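Local coordinates for extracellular solute-binding protein (PDB 4P98), which probably binds a small solute outside the cell membrane and delivers it to an ABC transporter, as a lipoprotein of the BMP (PnrA-like) family, at residues 40-45 and 50-55; 56-61 and 65-70; 76-81 and 253-258; 129-134 and 276-281; 299-304 and 308-313. All coordinates share one frame; numbering follows the deposited sequence.

Contact 1. Residues 40-45 and 50-55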
# COMPACT_ATOMS: atom_id res chain seq x y z
N GLU A 40 -8.56 3.57 -7.08
CA GLU A 40 -8.47 2.68 -8.24
C GLU A 40 -9.38 1.46 -8.05
O GLU A 40 -10.07 1.06 -8.99
CB GLU A 40 -7.04 2.24 -8.51
CG GLU A 40 -6.91 1.49 -9.82
CD GLU A 40 -5.57 0.84 -10.03
OE1 GLU A 40 -5.53 -0.41 -10.04
OE2 GLU A 40 -4.56 1.57 -10.18
N ALA A 41 -9.39 0.90 -6.85
CA ALA A 41 -10.32 -0.19 -6.53
C ALA A 41 -11.76 0.28 -6.71
O ALA A 41 -12.59 -0.44 -7.28
CB ALA A 41 -10.09 -0.71 -5.12
N ALA A 42 -12.06 1.49 -6.25
CA ALA A 42 -13.40 2.03 -6.37
C ALA A 42 -13.82 2.25 -7.83
O ALA A 42 -14.97 1.99 -8.19
CB ALA A 42 -13.53 3.31 -5.56
N GLU A 43 -12.89 2.72 -8.66
CA GLU A 43 -13.13 2.84 -10.10
C GLU A 43 -13.47 1.48 -10.71
O GLU A 43 -14.44 1.35 -11.43
CB GLU A 43 -11.93 3.45 -10.83
CG GLU A 43 -11.95 4.96 -10.92
CD GLU A 43 -13.17 5.47 -11.68
OE1 GLU A 43 -13.24 5.26 -12.91
OE2 GLU A 43 -14.05 6.06 -11.04
N ARG A 44 -12.66 0.47 -10.40
CA ARG A 44 -12.89 -0.87 -10.93
C ARG A 44 -14.20 -1.47 -10.42
O ARG A 44 -14.80 -2.30 -11.11
CB ARG A 44 -11.71 -1.80 -10.61
CG ARG A 44 -10.43 -1.39 -11.32
CD ARG A 44 -9.22 -2.09 -10.72
NE ARG A 44 -9.11 -3.48 -11.18
CZ ARG A 44 -8.56 -4.48 -10.48
NH1 ARG A 44 -8.52 -5.70 -11.02
NH2 ARG A 44 -8.05 -4.28 -9.25
N LEU A 45 -14.65 -1.05 -9.23
CA LEU A 45 -15.90 -1.54 -8.64
C LEU A 45 -17.15 -1.09 -9.39
O LEU A 45 -18.20 -1.71 -9.27
CB LEU A 45 -16.00 -1.10 -7.18
CG LEU A 45 -17.04 -1.75 -6.28
CD1 LEU A 45 -16.64 -3.19 -5.98
CD2 LEU A 45 -17.18 -0.97 -4.98
N ALA A 50 -21.55 -0.55 -8.85
CA ALA A 50 -21.46 0.41 -7.78
C ALA A 50 -21.50 1.80 -8.38
O ALA A 50 -20.84 2.06 -9.39
CB ALA A 50 -20.17 0.21 -7.01
N ASP A 51 -22.29 2.67 -7.76
CA ASP A 51 -22.22 4.11 -8.00
C ASP A 51 -21.37 4.69 -6.88
O ASP A 51 -21.76 4.58 -5.72
CB ASP A 51 -23.63 4.74 -7.95
CG ASP A 51 -24.45 4.45 -9.20
OD1 ASP A 51 -23.86 3.97 -10.20
OD2 ASP A 51 -25.68 4.72 -9.19
N VAL A 52 -20.25 5.33 -7.22
CA VAL A 52 -19.21 5.72 -6.26
C VAL A 52 -18.98 7.22 -6.17
O VAL A 52 -18.85 7.89 -7.19
CB VAL A 52 -17.85 5.08 -6.64
CG1 VAL A 52 -16.81 5.35 -5.56
CG2 VAL A 52 -18.02 3.58 -6.84
N GLN A 53 -18.93 7.73 -4.94
CA GLN A 53 -18.48 9.09 -4.63
C GLN A 53 -17.24 8.98 -3.75
O GLN A 53 -17.19 8.13 -2.86
CB GLN A 53 -19.56 9.85 -3.87
CG GLN A 53 -20.76 10.23 -4.71
CD GLN A 53 -20.42 11.28 -5.75
OE1 GLN A 53 -19.65 12.20 -5.49
NE2 GLN A 53 -20.99 11.15 -6.94
N ILE A 54 -16.27 9.85 -3.99
CA ILE A 54 -15.02 9.85 -3.23
C ILE A 54 -14.77 11.24 -2.65
O ILE A 54 -14.93 12.24 -3.35
CB ILE A 54 -13.83 9.43 -4.11
CG1 ILE A 54 -14.07 8.03 -4.67
CG2 ILE A 54 -12.52 9.50 -3.32
CD1 ILE A 54 -13.11 7.57 -5.74
N ARG A 55 -14.42 11.30 -1.37
CA ARG A 55 -14.01 12.54 -0.73
C ARG A 55 -12.63 12.33 -0.13
O ARG A 55 -12.36 11.28 0.46
CB ARG A 55 -14.99 12.96 0.36
CG ARG A 55 -16.42 13.12 -0.12
CD ARG A 55 -16.61 14.33 -1.03
NE ARG A 55 -17.99 14.39 -1.53
CZ ARG A 55 -18.43 13.85 -2.67
NH1 ARG A 55 -17.61 13.21 -3.50
NH2 ARG A 55 -19.71 13.96 -2.99
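Ala42, Leu45 and Ala50 carry most of this buried contact, where the end of helix 34-45 turns back on the chain leading into strand 53-55 and completes the beta-alpha-beta unit begun by strand 22-25. The methyl of Ala50 points toward the helix and settles between two parts of Leu45: its CB lies 3.6 Å from Leu45 O and 3.8 Å from Leu45 CG, with the CD2 branch alongside. With CG anti to its backbone N (chi1 -166°), Leu45 brings CG and CD2 beside the Ala50 methyl; it also packs on Tyr252 and Leu256 of helix 249-261. One turn back, Ala42 is straddled by both branches of Val52. Its CB faces Val52 CG1 at 3.9 Å, while Val52 CG2 lies 3.7 Å from Ala42 O. Farther along the strand, Ile54 CD1 reaches the same alanine methyl more loosely, 4.3 Å from Ala42 CB. The small Ala42 is consistent with the close approach here, its CA 6.9 Å from that of Val52, and Ile23 of the neighbouring strand packs against Ala42, Val52 and Ile54. On strand 53-55, Gln53 and Arg55 pair by their side chains: Arg55 NH1 and NH2 both donate to Gln53 OE1, the NH1 bond being 3.0 Å long and lying on a lone pair in the carbonyl plane.

Contact 2. Residues 56-61 and 65-70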
# COMPACT_ATOMS: atom_id res chain seq x y z
N GLN A 56 -11.76 13.33 -0.27
CA GLN A 56 -10.34 13.21 0.08
C GLN A 56 -9.96 14.12 1.20
O GLN A 56 -10.70 15.02 1.56
CB GLN A 56 -9.49 13.63 -1.09
CG GLN A 56 -9.90 13.08 -2.43
CD GLN A 56 -9.01 13.62 -3.51
OE1 GLN A 56 -7.82 13.85 -3.30
NE2 GLN A 56 -9.58 13.82 -4.69
N GLY A 57 -8.75 13.91 1.73
CA GLY A 57 -8.14 14.82 2.71
C GLY A 57 -8.86 14.90 4.03
O GLY A 57 -8.86 15.95 4.66
N LEU A 58 -9.44 13.78 4.48
CA LEU A 58 -10.28 13.80 5.67
C LEU A 58 -9.68 13.04 6.85
O LEU A 58 -10.41 12.50 7.68
CB LEU A 58 -11.68 13.30 5.31
CG LEU A 58 -12.46 14.32 4.48
CD1 LEU A 58 -13.67 13.68 3.82
CD2 LEU A 58 -12.87 15.51 5.34
N ALA A 59 -8.36 13.04 6.94
CA ALA A 59 -7.63 12.48 8.09
C ALA A 59 -8.08 13.08 9.43
O ALA A 59 -8.02 12.41 10.46
CB ALA A 59 -6.13 12.67 7.90
N ASP A 60 -8.49 14.35 9.42
CA ASP A 60 -8.93 15.02 10.63
C ASP A 60 -10.33 14.51 11.00
O ASP A 60 -11.28 14.76 10.26
CB ASP A 60 -8.94 16.54 10.40
CG ASP A 60 -9.29 17.31 11.65
OD1 ASP A 60 -9.85 16.73 12.61
OD2 ASP A 60 -9.02 18.53 11.67
N PRO A 61 -10.47 13.82 12.15
CA PRO A 61 -11.76 13.21 12.49
C PRO A 61 -12.92 14.19 12.71
O PRO A 61 -14.07 13.81 12.55
CB PRO A 61 -11.46 12.44 13.78
CG PRO A 61 -10.25 13.10 14.35
CD PRO A 61 -9.44 13.54 13.17
N GLU A 65 -16.15 13.04 10.46
CA GLU A 65 -17.38 12.54 11.06
C GLU A 65 -18.66 13.14 10.42
O GLU A 65 -19.56 12.40 10.06
CB GLU A 65 -17.36 12.70 12.58
CG GLU A 65 -18.66 12.32 13.26
CD GLU A 65 -18.57 12.33 14.77
OE1 GLU A 65 -17.46 12.11 15.29
OE2 GLU A 65 -19.60 12.55 15.44
N PRO A 66 -18.73 14.46 10.26
CA PRO A 66 -19.94 14.99 9.59
C PRO A 66 -20.12 14.56 8.12
O PRO A 66 -21.25 14.40 7.67
CB PRO A 66 -19.78 16.52 9.69
CG PRO A 66 -18.54 16.80 10.45
CD PRO A 66 -17.86 15.51 10.82
N VAL A 67 -19.02 14.35 7.39
CA VAL A 67 -19.09 13.90 6.00
C VAL A 67 -19.64 12.48 5.96
O VAL A 67 -20.52 12.16 5.15
CB VAL A 67 -17.71 13.96 5.32
CG1 VAL A 67 -17.74 13.30 3.94
CG2 VAL A 67 -17.23 15.40 5.19
N ILE A 68 -19.10 11.62 6.82
CA ILE A 68 -19.58 10.24 6.95
C ILE A 68 -21.08 10.25 7.31
O ILE A 68 -21.89 9.55 6.69
CB ILE A 68 -18.75 9.46 7.99
CG1 ILE A 68 -17.32 9.27 7.48
CG2 ILE A 68 -19.39 8.12 8.31
CD1 ILE A 68 -16.32 8.94 8.57
N ARG A 69 -21.46 11.05 8.30
CA ARG A 69 -22.86 11.14 8.72
C ARG A 69 -23.77 11.54 7.56
O ARG A 69 -24.84 10.98 7.39
CB ARG A 69 -23.01 12.12 9.89
CG ARG A 69 -24.45 12.23 10.40
CD ARG A 69 -24.57 13.07 11.67
NE ARG A 69 -23.86 12.45 12.78
CZ ARG A 69 -22.69 12.86 13.26
NH1 ARG A 69 -22.08 13.94 12.78
NH2 ARG A 69 -22.14 12.18 14.26
N GLN A 70 -23.32 12.52 6.78
CA GLN A 70 -24.09 13.04 5.66
C GLN A 70 -24.34 11.98 4.59
O GLN A 70 -25.44 11.89 4.06
CB GLN A 70 -23.38 14.27 5.06
CG GLN A 70 -24.03 14.82 3.81
CD GLN A 70 -23.36 16.10 3.32
OE1 GLN A 70 -22.18 16.35 3.60
NE2 GLN A 70 -24.11 16.90 2.59
O HOH W 1 -14.90 11.92 15.13
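Leu58 lays its CD1 methyl against both branches of Val67, 4.1 Å from Val67 CG1 and 4.2 Å from Val67 CG2, the two side chains meeting at a slant. Val67 holds CG1 anti to the backbone N (chi1 171°), which brings the pair of methyls round to the leucine. The second half of the contact is backbone: Glu65 N donates to Pro61 O over 3.0 Å, the i to i+4 bond of the first turn of helix 61-73, with the donor tilted 34° from the carbonyl plane. The turn is started by Asp60 at the N-cap position, whose side chain caps a backbone N just inside the helix and also bonds to Thr62. Pro61 O is further approached by a water that donates to Glu65 OE1 (2.6 Å from the water O) and only weakly to Pro61 O. The other carboxylate oxygen, Glu65 OE2, receives Arg69 NH2 at 2.8 Å in a salt bridge one turn on, on its anti side and in the guanidinium plane. Arg69 NH2 forms a second salt bridge with Glu96, which probably fixes the guanidinium between two carboxylates. The contact thus folds the loop after strand 53-55 onto the start of the helix; Leu58 and Val67 both rest on Ile24 of strand 22-25, while Pro61 and Glu65 touch Pro89 and Val93 of helix 84-94.

Contact 3. Residues 76-81 and 253-258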
# COMPACT_ATOMS: atom_id res chain seq x y z
N PHE A 76 -26.84 6.38 1.44
CA PHE A 76 -25.80 5.57 0.83
C PHE A 76 -25.83 4.18 1.48
O PHE A 76 -26.17 4.03 2.65
CB PHE A 76 -24.42 6.23 0.93
CG PHE A 76 -24.14 7.20 -0.19
CD1 PHE A 76 -24.89 8.36 -0.33
CD2 PHE A 76 -23.16 6.93 -1.13
CE1 PHE A 76 -24.64 9.24 -1.37
CE2 PHE A 76 -22.91 7.81 -2.17
CZ PHE A 76 -23.66 8.97 -2.29
N ASP A 77 -25.52 3.16 0.70
CA ASP A 77 -25.57 1.77 1.16
C ASP A 77 -24.31 1.37 1.93
O ASP A 77 -24.37 0.61 2.89
CB ASP A 77 -25.71 0.85 -0.04
CG ASP A 77 -27.01 1.08 -0.77
OD1 ASP A 77 -28.05 0.71 -0.21
OD2 ASP A 77 -27.00 1.63 -1.87
N LEU A 78 -23.19 1.91 1.49
CA LEU A 78 -21.87 1.56 2.01
C LEU A 78 -21.00 2.79 2.13
O LEU A 78 -20.79 3.51 1.14
CB LEU A 78 -21.20 0.59 1.04
CG LEU A 78 -19.79 0.12 1.40
CD1 LEU A 78 -19.75 -0.59 2.73
CD2 LEU A 78 -19.26 -0.77 0.30
N VAL A 79 -20.48 3.01 3.33
CA VAL A 79 -19.57 4.12 3.60
C VAL A 79 -18.22 3.56 4.07
O VAL A 79 -18.11 2.91 5.12
CB VAL A 79 -20.14 5.10 4.64
CG1 VAL A 79 -19.24 6.32 4.77
CG2 VAL A 79 -21.54 5.51 4.25
N VAL A 80 -17.20 3.82 3.27
CA VAL A 80 -15.88 3.25 3.45
C VAL A 80 -14.89 4.33 3.93
O VAL A 80 -14.64 5.30 3.22
CB VAL A 80 -15.38 2.68 2.11
CG1 VAL A 80 -13.97 2.14 2.25
CG2 VAL A 80 -16.34 1.62 1.59
N GLY A 81 -14.33 4.13 5.12
CA GLY A 81 -13.26 4.99 5.61
C GLY A 81 -11.93 4.37 5.30
O GLY A 81 -11.59 3.27 5.81
N GLN A 253 -15.49 -5.84 -3.52
CA GLN A 253 -16.45 -6.75 -4.18
C GLN A 253 -17.20 -7.59 -3.15
O GLN A 253 -18.42 -7.76 -3.24
CB GLN A 253 -15.72 -7.63 -5.19
CG GLN A 253 -15.31 -6.85 -6.42
CD GLN A 253 -14.40 -7.63 -7.33
OE1 GLN A 253 -13.58 -8.43 -6.88
NE2 GLN A 253 -14.51 -7.38 -8.63
N SER A 254 -16.47 -8.06 -2.15
CA SER A 254 -17.06 -8.84 -1.07
C SER A 254 -18.09 -8.00 -0.29
O SER A 254 -19.16 -8.51 0.09
CB SER A 254 -15.98 -9.38 -0.13
OG SER A 254 -16.56 -10.13 0.93
N TYR A 255 -17.77 -6.73 -0.05
CA TYR A 255 -18.75 -5.82 0.57
C TYR A 255 -20.07 -5.74 -0.21
O TYR A 255 -21.15 -5.77 0.39
CB TYR A 255 -18.18 -4.40 0.69
CG TYR A 255 -17.01 -4.21 1.64
CD1 TYR A 255 -16.73 -5.11 2.66
CD2 TYR A 255 -16.20 -3.08 1.53
CE1 TYR A 255 -15.67 -4.91 3.52
CE2 TYR A 255 -15.14 -2.87 2.40
CZ TYR A 255 -14.88 -3.77 3.40
OH TYR A 255 -13.82 -3.54 4.25
N LEU A 256 -20.00 -5.63 -1.53
CA LEU A 256 -21.22 -5.57 -2.34
C LEU A 256 -22.00 -6.87 -2.27
O LEU A 256 -23.23 -6.87 -2.13
CB LEU A 256 -20.88 -5.25 -3.79
CG LEU A 256 -20.19 -3.93 -4.12
CD1 LEU A 256 -20.29 -3.65 -5.61
CD2 LEU A 256 -20.74 -2.75 -3.33
N GLU A 257 -21.29 -7.99 -2.33
CA GLU A 257 -21.95 -9.30 -2.20
C GLU A 257 -22.62 -9.50 -0.84
O GLU A 257 -23.73 -10.03 -0.76
CB GLU A 257 -20.96 -10.43 -2.48
CG GLU A 257 -20.71 -10.63 -3.96
CD GLU A 257 -21.95 -11.16 -4.66
OE1 GLU A 257 -22.31 -12.34 -4.43
OE2 GLU A 257 -22.60 -10.39 -5.39
N GLN A 258 -21.95 -9.06 0.21
CA GLN A 258 -22.50 -9.13 1.55
C GLN A 258 -23.78 -8.32 1.66
O GLN A 258 -24.77 -8.78 2.23
CB GLN A 258 -21.49 -8.62 2.57
CG GLN A 258 -20.35 -9.56 2.83
CD GLN A 258 -19.25 -8.91 3.65
OE1 GLN A 258 -19.51 -8.35 4.72
NE2 GLN A 258 -18.02 -8.99 3.16
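Leu78 reaches from the strand to the helix through a single methyl, CD2, which lies 3.8 Å from Tyr255 CB and 4.0 Å from Tyr255 CD2. The methyl therefore meets the root of the tyrosine, where CB joins the ring, and the two side chains cross at about a right angle. The same CD2 approaches Leu256 CD2 more loosely, at 4.4 Å, so that it faces two consecutive residues of the helix. Leu78 places CG anti to the backbone N (chi1 178°), which extends its branches from the sheet. Tyr255 has CG anti to the carbonyl carbon instead (chi1 -66°), which carries the ring roughly along the direction of strand 78-82, so that it packs on Asp119 and Trp121 of strand 118-123. Its far end is tied down as well: the hydroxyl OH is hydrogen-bonded to Ser103 OG of strand 101-105, giving a buried polar atom a partner and probably limiting the swing of the ring. Leu78 is held in turn by backbone bonds to Ala22 and by His101 beside its side chain. Helix 249-261 accordingly lies over one face of the six-stranded parallel sheet, with strand 78-82 under it between strands 22-25 and 101-105.

Contact 4. Residues 129-134 and 276-281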
# COMPACT_ATOMS: atom_id res chain seq x y z
N GLY A 129 7.44 -4.00 2.49
CA GLY A 129 8.89 -3.96 2.48
C GLY A 129 9.48 -5.26 1.96
O GLY A 129 10.35 -5.26 1.08
N TYR A 130 8.98 -6.38 2.49
CA TYR A 130 9.48 -7.69 2.10
C TYR A 130 9.37 -7.92 0.59
O TYR A 130 10.31 -8.39 -0.03
CB TYR A 130 8.79 -8.81 2.88
CG TYR A 130 9.49 -10.14 2.76
CD1 TYR A 130 10.48 -10.51 3.67
CD2 TYR A 130 9.19 -11.02 1.72
CE1 TYR A 130 11.13 -11.72 3.56
CE2 TYR A 130 9.83 -12.25 1.61
CZ TYR A 130 10.80 -12.59 2.54
OH TYR A 130 11.47 -13.79 2.43
N LEU A 131 8.23 -7.58 -0.01
CA LEU A 131 8.05 -7.76 -1.44
C LEU A 131 9.00 -6.86 -2.25
O LEU A 131 9.56 -7.30 -3.27
CB LEU A 131 6.60 -7.51 -1.84
CG LEU A 131 6.27 -7.67 -3.31
CD1 LEU A 131 6.66 -9.07 -3.81
CD2 LEU A 131 4.81 -7.39 -3.56
N ASP A 132 9.20 -5.63 -1.82
CA ASP A 132 10.16 -4.74 -2.49
C ASP A 132 11.57 -5.33 -2.48
O ASP A 132 12.24 -5.36 -3.52
CB ASP A 132 10.22 -3.38 -1.80
CG ASP A 132 8.96 -2.61 -1.95
OD1 ASP A 132 8.26 -2.77 -2.96
OD2 ASP A 132 8.69 -1.81 -1.03
N GLY A 133 12.00 -5.78 -1.31
CA GLY A 133 13.32 -6.36 -1.13
C GLY A 133 13.49 -7.66 -1.91
O GLY A 133 14.54 -7.91 -2.49
N PHE A 134 12.44 -8.47 -1.93
CA PHE A 134 12.45 -9.71 -2.70
C PHE A 134 12.57 -9.44 -4.20
O PHE A 134 13.31 -10.14 -4.89
CB PHE A 134 11.21 -10.54 -2.40
CG PHE A 134 11.21 -11.88 -3.08
CD1 PHE A 134 10.65 -12.04 -4.33
CD2 PHE A 134 11.80 -12.98 -2.46
CE1 PHE A 134 10.66 -13.28 -4.96
CE2 PHE A 134 11.82 -14.22 -3.09
CZ PHE A 134 11.24 -14.36 -4.33
N ARG A 276 -2.91 -12.34 -1.90
CA ARG A 276 -2.94 -11.35 -3.00
C ARG A 276 -3.68 -10.04 -2.64
O ARG A 276 -4.15 -9.30 -3.51
CB ARG A 276 -3.45 -11.99 -4.30
CG ARG A 276 -2.59 -13.20 -4.72
CD ARG A 276 -2.91 -13.73 -6.12
NE ARG A 276 -3.16 -12.65 -7.07
CZ ARG A 276 -2.24 -12.01 -7.79
NH1 ARG A 276 -0.95 -12.33 -7.71
NH2 ARG A 276 -2.62 -11.02 -8.60
N GLY A 277 -3.72 -9.74 -1.34
CA GLY A 277 -4.17 -8.44 -0.85
C GLY A 277 -3.07 -7.41 -1.08
O GLY A 277 -3.36 -6.23 -1.23
N ILE A 278 -1.83 -7.88 -1.06
CA ILE A 278 -0.65 -7.12 -1.47
C ILE A 278 -0.12 -7.74 -2.76
O ILE A 278 0.16 -8.93 -2.81
CB ILE A 278 0.46 -7.14 -0.41
CG1 ILE A 278 -0.01 -6.44 0.86
CG2 ILE A 278 1.73 -6.49 -0.95
CD1 ILE A 278 0.93 -6.59 2.05
N VAL A 279 0.01 -6.91 -3.80
CA VAL A 279 0.47 -7.36 -5.12
C VAL A 279 1.42 -6.33 -5.73
O VAL A 279 1.59 -5.25 -5.18
CB VAL A 279 -0.70 -7.56 -6.09
CG1 VAL A 279 -1.63 -8.67 -5.61
CG2 VAL A 279 -1.49 -6.27 -6.29
N LEU A 280 2.02 -6.69 -6.86
CA LEU A 280 2.82 -5.75 -7.64
C LEU A 280 1.98 -4.98 -8.64
O LEU A 280 1.01 -5.50 -9.17
CB LEU A 280 3.92 -6.49 -8.41
CG LEU A 280 5.02 -7.15 -7.59
CD1 LEU A 280 5.99 -7.82 -8.53
CD2 LEU A 280 5.73 -6.17 -6.68
N THR A 281 2.34 -3.73 -8.89
CA THR A 281 1.85 -3.02 -10.06
C THR A 281 2.43 -3.71 -11.30
O THR A 281 3.48 -4.35 -11.22
CB THR A 281 2.37 -1.58 -10.09
OG1 THR A 281 3.79 -1.59 -9.89
CG2 THR A 281 1.71 -0.75 -9.01
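Leu131, on helix 125-137, faces Leu280 on a segment outside any regular helix or strand, which turns at Arg276 and Gly277 and is extended from Ile278 on; the CA atoms of Leu131 and Leu280 are 8.4 Å apart. Residues 276-281 thus run past the helix without backbone bonding to it, and side chains fill the interval. Leu131 points toward them and provides the centre of the contact: with CG anti to the backbone N (chi1 -180°), it places CD2 between the side chains of Ile278 and Leu280. Leu280 answers with its own CD2, 3.5 Å from Leu131 CD2, a pair tighter than ordinary van der Waals contact, and 3.7 Å from Leu131 CG. On the other flank, Ile278 CG2 lies 4.1 Å from Leu131 CD2, and the backbone C of Val279 lies 4.2 Å from the same methyl. Replacing Leu131 with alanine would probably open a gap between helix and loop and leave the Leu280 methyl CD2 without its close partner. Val298 of helix 294-307 packs on Leu131 and Leu280 alike, and Ala244 and Leu273 on Leu131. Helix 125-137 also touches helix 154-170 through Tyr130, while backbone bonds join Thr281 to Thr243 and Gly277 to Asp247. The chain has two parallel sheets, the two-lobed design of periplasmic binding proteins, and this central contact is consistent with a place near the interlobe crossovers.

Contact 5. Residues 299-304 and 308-313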
# COMPACT_ATOMS: atom_id res chain seq x y z
N ASP A 299 4.69 -14.69 -7.61
CA ASP A 299 3.56 -15.60 -7.47
C ASP A 299 3.93 -16.83 -6.63
O ASP A 299 3.16 -17.24 -5.76
CB ASP A 299 3.03 -16.06 -8.84
CG ASP A 299 2.40 -14.93 -9.66
OD1 ASP A 299 2.09 -13.86 -9.11
OD2 ASP A 299 2.20 -15.12 -10.88
N ALA A 300 5.11 -17.40 -6.86
CA ALA A 300 5.55 -18.57 -6.09
C ALA A 300 5.81 -18.20 -4.64
O ALA A 300 5.47 -18.95 -3.73
CB ALA A 300 6.78 -19.21 -6.72
N LEU A 301 6.40 -17.03 -4.42
CA LEU A 301 6.59 -16.52 -3.05
C LEU A 301 5.26 -16.41 -2.31
O LEU A 301 5.16 -16.81 -1.14
CB LEU A 301 7.31 -15.15 -3.06
CG LEU A 301 7.27 -14.33 -1.77
CD1 LEU A 301 8.10 -14.99 -0.68
CD2 LEU A 301 7.72 -12.90 -2.00
N SER A 302 4.26 -15.86 -2.98
CA SER A 302 2.93 -15.72 -2.40
C SER A 302 2.36 -17.08 -2.00
O SER A 302 1.77 -17.23 -0.92
CB SER A 302 2.01 -15.02 -3.39
OG SER A 302 0.69 -14.94 -2.90
N GLU A 303 2.58 -18.07 -2.85
CA GLU A 303 2.09 -19.45 -2.61
C GLU A 303 2.78 -20.07 -1.39
O GLU A 303 2.12 -20.70 -0.56
CB GLU A 303 2.30 -20.29 -3.88
CG GLU A 303 1.45 -19.83 -5.06
CD GLU A 303 1.96 -20.27 -6.43
OE1 GLU A 303 2.89 -21.10 -6.50
OE2 GLU A 303 1.41 -19.79 -7.45
N ARG A 304 4.08 -19.87 -1.27
CA ARG A 304 4.81 -20.33 -0.09
C ARG A 304 4.31 -19.68 1.20
O ARG A 304 4.25 -20.33 2.25
CB ARG A 304 6.32 -20.10 -0.23
CG ARG A 304 6.96 -20.91 -1.35
CD ARG A 304 8.47 -21.04 -1.19
NE ARG A 304 9.16 -19.75 -1.21
CZ ARG A 304 9.41 -19.01 -2.29
NH1 ARG A 304 9.01 -19.40 -3.50
NH2 ARG A 304 10.06 -17.86 -2.17
N GLY A 308 2.28 -21.63 4.37
CA GLY A 308 2.99 -21.60 5.63
C GLY A 308 4.36 -22.23 5.52
O GLY A 308 5.07 -22.31 6.52
N GLU A 309 4.73 -22.67 4.31
CA GLU A 309 6.11 -23.09 4.01
C GLU A 309 7.09 -21.98 4.41
O GLU A 309 8.12 -22.23 5.04
CB GLU A 309 6.28 -23.42 2.52
CG GLU A 309 7.59 -24.13 2.20
CD GLU A 309 7.86 -24.31 0.71
OE1 GLU A 309 6.91 -24.32 -0.09
OE2 GLU A 309 9.05 -24.46 0.34
N LEU A 310 6.75 -20.76 4.03
CA LEU A 310 7.49 -19.59 4.50
C LEU A 310 6.64 -18.85 5.52
O LEU A 310 5.46 -18.57 5.26
CB LEU A 310 7.84 -18.67 3.34
CG LEU A 310 8.56 -17.36 3.69
CD1 LEU A 310 9.88 -17.61 4.43
CD2 LEU A 310 8.81 -16.59 2.42
N ARG A 311 7.22 -18.56 6.68
CA ARG A 311 6.57 -17.71 7.68
C ARG A 311 7.48 -16.52 7.96
O ARG A 311 8.69 -16.69 8.09
CB ARG A 311 6.27 -18.51 8.96
CG ARG A 311 5.16 -19.54 8.78
CD ARG A 311 4.99 -20.43 10.00
NE ARG A 311 4.48 -19.70 11.15
CZ ARG A 311 4.33 -20.20 12.37
NH1 ARG A 311 4.66 -21.46 12.63
NH2 ARG A 311 3.85 -19.43 13.35
N LEU A 312 6.91 -15.33 8.01
CA LEU A 312 7.69 -14.11 8.18
C LEU A 312 7.67 -13.67 9.63
O LEU A 312 6.65 -13.79 10.29
CB LEU A 312 7.13 -12.98 7.30
CG LEU A 312 7.16 -13.22 5.79
CD1 LEU A 312 6.37 -12.15 5.05
CD2 LEU A 312 8.58 -13.28 5.27
N PRO A 313 8.79 -13.13 10.13
CA PRO A 313 8.76 -12.58 11.49
C PRO A 313 7.92 -11.30 11.59
O PRO A 313 7.49 -10.76 10.57
CB PRO A 313 10.23 -12.26 11.78
CG PRO A 313 10.87 -12.09 10.44
CD PRO A 313 10.10 -12.95 9.48
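Arg304 and Glu309 lie obliquely across one another where helix 294-307 ends in a C-terminal turn closed by Gly308, a residue of positive phi. The carboxylate oxygens of Glu309 meet the arginine's methylenes rather than its guanidinium, OE1 3.6 Å from Arg304 CG and OE2 3.8 Å from Arg304 CD. Arg304 NE stays 5.0 Å from Glu309 OE2, and the planes of guanidinium and carboxylate are 67° apart. The arginine is bent at chi3 (-61°), which folds its guanidinium back along the helix until one face, near its rim, lies over Leu301 CA. An alanine in place of Arg304 would probably leave the Glu309 carboxylate without its aliphatic support and a nearby positive charge, and would uncover the backbone at Leu301. On the inner side Leu310 turns toward the helix, its CD2 3.6 Å from Leu301 CD1, and Tyr130 of helix 125-137 packs on both leucines. The backbone carbonyl of Arg304 draws several donors: Ser307 OG is hydrogen-bonded to it, and Gly308 N reaches it only weakly. Leu310 N gives the straighter bond, 3.1 Å to Arg304 O at an N-H...O angle of 175°, coming from above the carbonyl plane.

From the N terminus, contact 1 closes the short loop between helix 34-45 and strand 53-55, and contact 2 the first turn of the helix that follows; the two touch through Arg55 and Val67. Contact 3 opens next, on strand 78-82, but closes only 172 residues later on helix 249-261, returning to the same sheet as contact 1 and touching it through Leu45 and Leu256. Contact 4, joining helix 125-137 to the loop after strand 268-271, starts within that span and ends beyond it, so contacts 3 and 4 cross. Contact 5 follows in series as a local closure at the end of helix 294-307, meeting contact 4 where Tyr130 and Phe134 pack on Leu312 and Leu301.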